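Local coordinates for protein auracyanin A (PDB 2AAN) that binds a single copper ion and probably serves as a soluble electron acceptor for the membrane protein alternative complex III, at residues Q43-R48 with V109-P114. Sequence-based numbering, arbitrary orientation.
Sequences QTVTIR and VTFTAP
Val-45 lies side by side with Phe-111, its CB over one face of the ring in a CH-pi contact, 4.2 Å from the centroid. Ile-47 meets the same ring at its edge, CG1 lying in plane 3.8 Å from Phe-111 CE2. With Phe-111 CG between its own backbone N and carbonyl carbon (chi1 66°), the end of the ring comes toward the neighbouring strand. Replacing Phe-111 by alanine would probably open a gap over Val-45 CB and beside Ile-47 CG1, at the cost of the CH-pi contact. The pairing illustrates how a cupredoxin sandwich divides its residues: Val-45, Ile-47, Val-109 and Phe-111 face inward, while Thr-44, Thr-46, Thr-110 and Thr-112 line the outer face. There Thr-46 OG1 and Thr-110 OG1 share a hydrogen bond of 2.8 Å, and the methyls Thr-44 CG2 and Thr-110 CG2 meet at 3.6 Å. In the antiparallel backbone, Val-45 N gives a nearly straight bond to Phe-111 O (174° at the hydrogen), Phe-111 N returns one to Val-45 O, and Ile-47 and Val-109 exchange a second pair. Beyond the strand end, Ala-113 N donates a hydrogen bond to Gln-43 O (2.8 Å). Farther out, Val-39 of the opposing sheet packs on Val-45 and Ala-113.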
ATOM      1  N   GLN A  43      -7.226  11.502  11.010  1.00 20.01           N
ATOM      2  CA  GLN A  43      -6.324  10.896  11.978  1.00 21.10           C
ATOM      3  C   GLN A  43      -4.932  10.715  11.375  1.00 23.98           C
ATOM      4  O   GLN A  43      -4.818  10.339  10.201  1.00 21.37           O
ATOM      5  CB  GLN A  43      -6.880   9.543  12.439  1.00 18.96           C
ATOM      6  CG  GLN A  43      -6.044   8.856  13.488  1.00 25.30           C
ATOM      7  CD  GLN A  43      -6.706   7.622  14.055  1.00 19.72           C
ATOM      8  OE1 GLN A  43      -7.453   6.929  13.373  1.00 21.34           O
ATOM      9  NE2 GLN A  43      -6.448   7.355  15.333  1.00 22.28           N
ATOM     10  N   THR A  44      -3.891  10.959  12.187  1.00 18.96           N
ATOM     11  CA  THR A  44      -2.508  10.659  11.810  1.00 22.60           C
ATOM     12  C   THR A  44      -2.265   9.157  11.984  1.00 22.55           C
ATOM     13  O   THR A  44      -2.345   8.622  13.109  1.00 18.65           O
ATOM     14  CB  THR A  44      -1.442  11.470  12.626  1.00 23.78           C
ATOM     15  OG1 THR A  44      -1.672  12.868  12.470  1.00 18.50           O
ATOM     16  CG2 THR A  44      -0.027  11.168  12.136  1.00 21.01           C
ATOM     17  N   VAL A  45      -1.993   8.506  10.851  1.00 17.66           N
ATOM     18  CA  VAL A  45      -1.783   7.067  10.730  1.00 22.05           C
ATOM     19  C   VAL A  45      -0.355   6.814  10.253  1.00 13.85           C
ATOM     20  O   VAL A  45       0.071   7.380   9.240  1.00 15.45           O
ATOM     21  CB  VAL A  45      -2.728   6.423   9.668  1.00 18.34           C
ATOM     22  CG1 VAL A  45      -2.538   4.853   9.648  1.00 17.90           C
ATOM     23  CG2 VAL A  45      -4.165   6.811   9.915  1.00 24.58           C
ATOM     24  N   THR A  46       0.403   6.039  11.026  1.00 12.92           N
ATOM     25  CA  THR A  46       1.675   5.510  10.588  1.00 16.13           C
ATOM     26  C   THR A  46       1.426   4.031  10.239  1.00 20.94           C
ATOM     27  O   THR A  46       1.026   3.244  11.083  1.00 16.05           O
ATOM     28  CB  THR A  46       2.801   5.665  11.654  1.00 19.37           C
ATOM     29  OG1 THR A  46       3.014   7.066  11.956  1.00 18.92           O
ATOM     30  CG2 THR A  46       4.116   5.048  11.127  1.00 17.59           C
ATOM     31  N   ILE A  47       1.605   3.688   8.979  1.00 14.31           N
ATOM     32  CA  ILE A  47       1.630   2.287   8.555  1.00 11.50           C
ATOM     33  C   ILE A  47       3.059   1.777   8.675  1.00 12.53           C
ATOM     34  O   ILE A  47       3.995   2.368   8.135  1.00 19.22           O
ATOM     35  CB  ILE A  47       1.108   2.126   7.098  1.00 17.46           C
ATOM     36  CG1 ILE A  47      -0.365   2.551   7.001  1.00 20.27           C
ATOM     37  CG2 ILE A  47       1.358   0.698   6.607  1.00 24.69           C
ATOM     38  CD1 ILE A  47      -1.325   1.578   7.540  1.00 21.81           C
ATOM     39  N   ARG A  48       3.218   0.756   9.483  1.00 14.15           N
ATOM     40  CA  ARG A  48       4.472   0.073   9.635  1.00 18.05           C
ATOM     41  C   ARG A  48       4.321  -1.275   8.934  1.00 19.34           C
ATOM     42  O   ARG A  48       3.679  -2.189   9.430  1.00 14.74           O
ATOM     43  CB  ARG A  48       4.794  -0.085  11.112  1.00 18.84           C
ATOM     44  CG  ARG A  48       6.156  -0.714  11.399  1.00 24.43           C
ATOM     45  CD  ARG A  48       6.467  -0.701  12.898  1.00 34.34           C
ATOM     46  NE  ARG A  48       7.650  -1.499  13.208  1.00 43.97           N
ATOM     47  CZ  ARG A  48       8.914  -1.081  13.086  1.00 52.87           C
ATOM     48  NH1 ARG A  48       9.202   0.156  12.666  1.00 53.03           N
ATOM     49  NH2 ARG A  48       9.909  -1.914  13.391  1.00 54.25           N
ATOM     50  N   VAL A 109       5.176   4.466   6.500  1.00 14.41           N
ATOM     51  CA  VAL A 109       4.640   5.708   5.936  1.00 12.40           C
ATOM     52  C   VAL A 109       3.641   6.335   6.894  1.00 18.91           C
ATOM     53  O   VAL A 109       2.745   5.662   7.358  1.00 19.25           O
ATOM     54  CB  VAL A 109       3.972   5.484   4.556  1.00 13.13           C
ATOM     55  CG1 VAL A 109       3.123   4.249   4.559  1.00 18.90           C
ATOM     56  CG2 VAL A 109       3.127   6.709   4.181  1.00 20.16           C
ATOM     57  N   THR A 110       3.828   7.622   7.215  1.00 14.15           N
ATOM     58  CA  THR A 110       2.871   8.377   8.021  1.00 13.57           C
ATOM     59  C   THR A 110       2.050   9.285   7.115  1.00 20.28           C
ATOM     60  O   THR A 110       2.609   9.996   6.261  1.00 14.85           O
ATOM     61  CB  THR A 110       3.604   9.232   9.100  1.00 16.38           C
ATOM     62  OG1 THR A 110       4.418   8.377   9.920  1.00 17.94           O
ATOM     63  CG2 THR A 110       2.649   9.978   9.972  1.00 19.86           C
ATOM     64  N   PHE A 111       0.725   9.249   7.268  1.00 14.05           N
ATOM     65  CA  PHE A 111      -0.155  10.106   6.470  1.00 12.16           C
ATOM     66  C   PHE A 111      -1.361  10.541   7.299  1.00 14.61           C
ATOM     67  O   PHE A 111      -1.635   9.994   8.347  1.00 17.70           O
ATOM     68  CB  PHE A 111      -0.606   9.400   5.184  1.00 13.69           C
ATOM     69  CG  PHE A 111      -1.498   8.195   5.416  1.00 13.70           C
ATOM     70  CD1 PHE A 111      -2.879   8.286   5.280  1.00 17.27           C
ATOM     71  CD2 PHE A 111      -0.950   6.953   5.713  1.00 16.31           C
ATOM     72  CE1 PHE A 111      -3.693   7.193   5.471  1.00 20.58           C
ATOM     73  CE2 PHE A 111      -1.767   5.849   5.895  1.00 17.92           C
ATOM     74  CZ  PHE A 111      -3.127   5.964   5.782  1.00 19.60           C
ATOM     75  N   THR A 112      -2.004  11.599   6.845  1.00 16.48           N
ATOM     76  CA  THR A 112      -3.263  12.045   7.399  1.00 14.55           C
ATOM     77  C   THR A 112      -4.367  11.290   6.682  1.00 20.14           C
ATOM     78  O   THR A 112      -4.464  11.334   5.456  1.00 15.20           O
ATOM     79  CB  THR A 112      -3.477  13.538   7.164  1.00 16.11           C
ATOM     80  OG1 THR A 112      -2.454  14.283   7.856  1.00 17.30           O
ATOM     81  CG2 THR A 112      -4.868  13.975   7.670  1.00 19.96           C
ATOM     82  N   ALA A 113      -5.230  10.627   7.437  1.00 20.00           N
ATOM     83  CA  ALA A 113      -6.261   9.805   6.803  1.00 13.79           C
ATOM     84  C   ALA A 113      -7.155  10.690   5.983  1.00 18.88           C
ATOM     85  O   ALA A 113      -7.472  11.808   6.422  1.00 20.52           O
ATOM     86  CB  ALA A 113      -7.084   9.106   7.818  1.00 18.07           C
ATOM     87  N   PRO A 114      -7.583  10.216   4.804  1.00 20.87           N
ATOM     88  CA  PRO A 114      -8.434  11.020   3.931  1.00 20.69           C
ATOM     89  C   PRO A 114      -9.854  11.227   4.478  1.00 21.36           C
ATOM     90  O   PRO A 114     -10.146  10.879   5.609  1.00 20.81           O
ATOM     91  CB  PRO A 114      -8.464  10.207   2.644  1.00 21.24           C
ATOM     92  CG  PRO A 114      -8.216   8.799   3.078  1.00 21.06           C
ATOM     93  CD  PRO A 114      -7.254   8.910   4.202  1.00 26.12           C
TER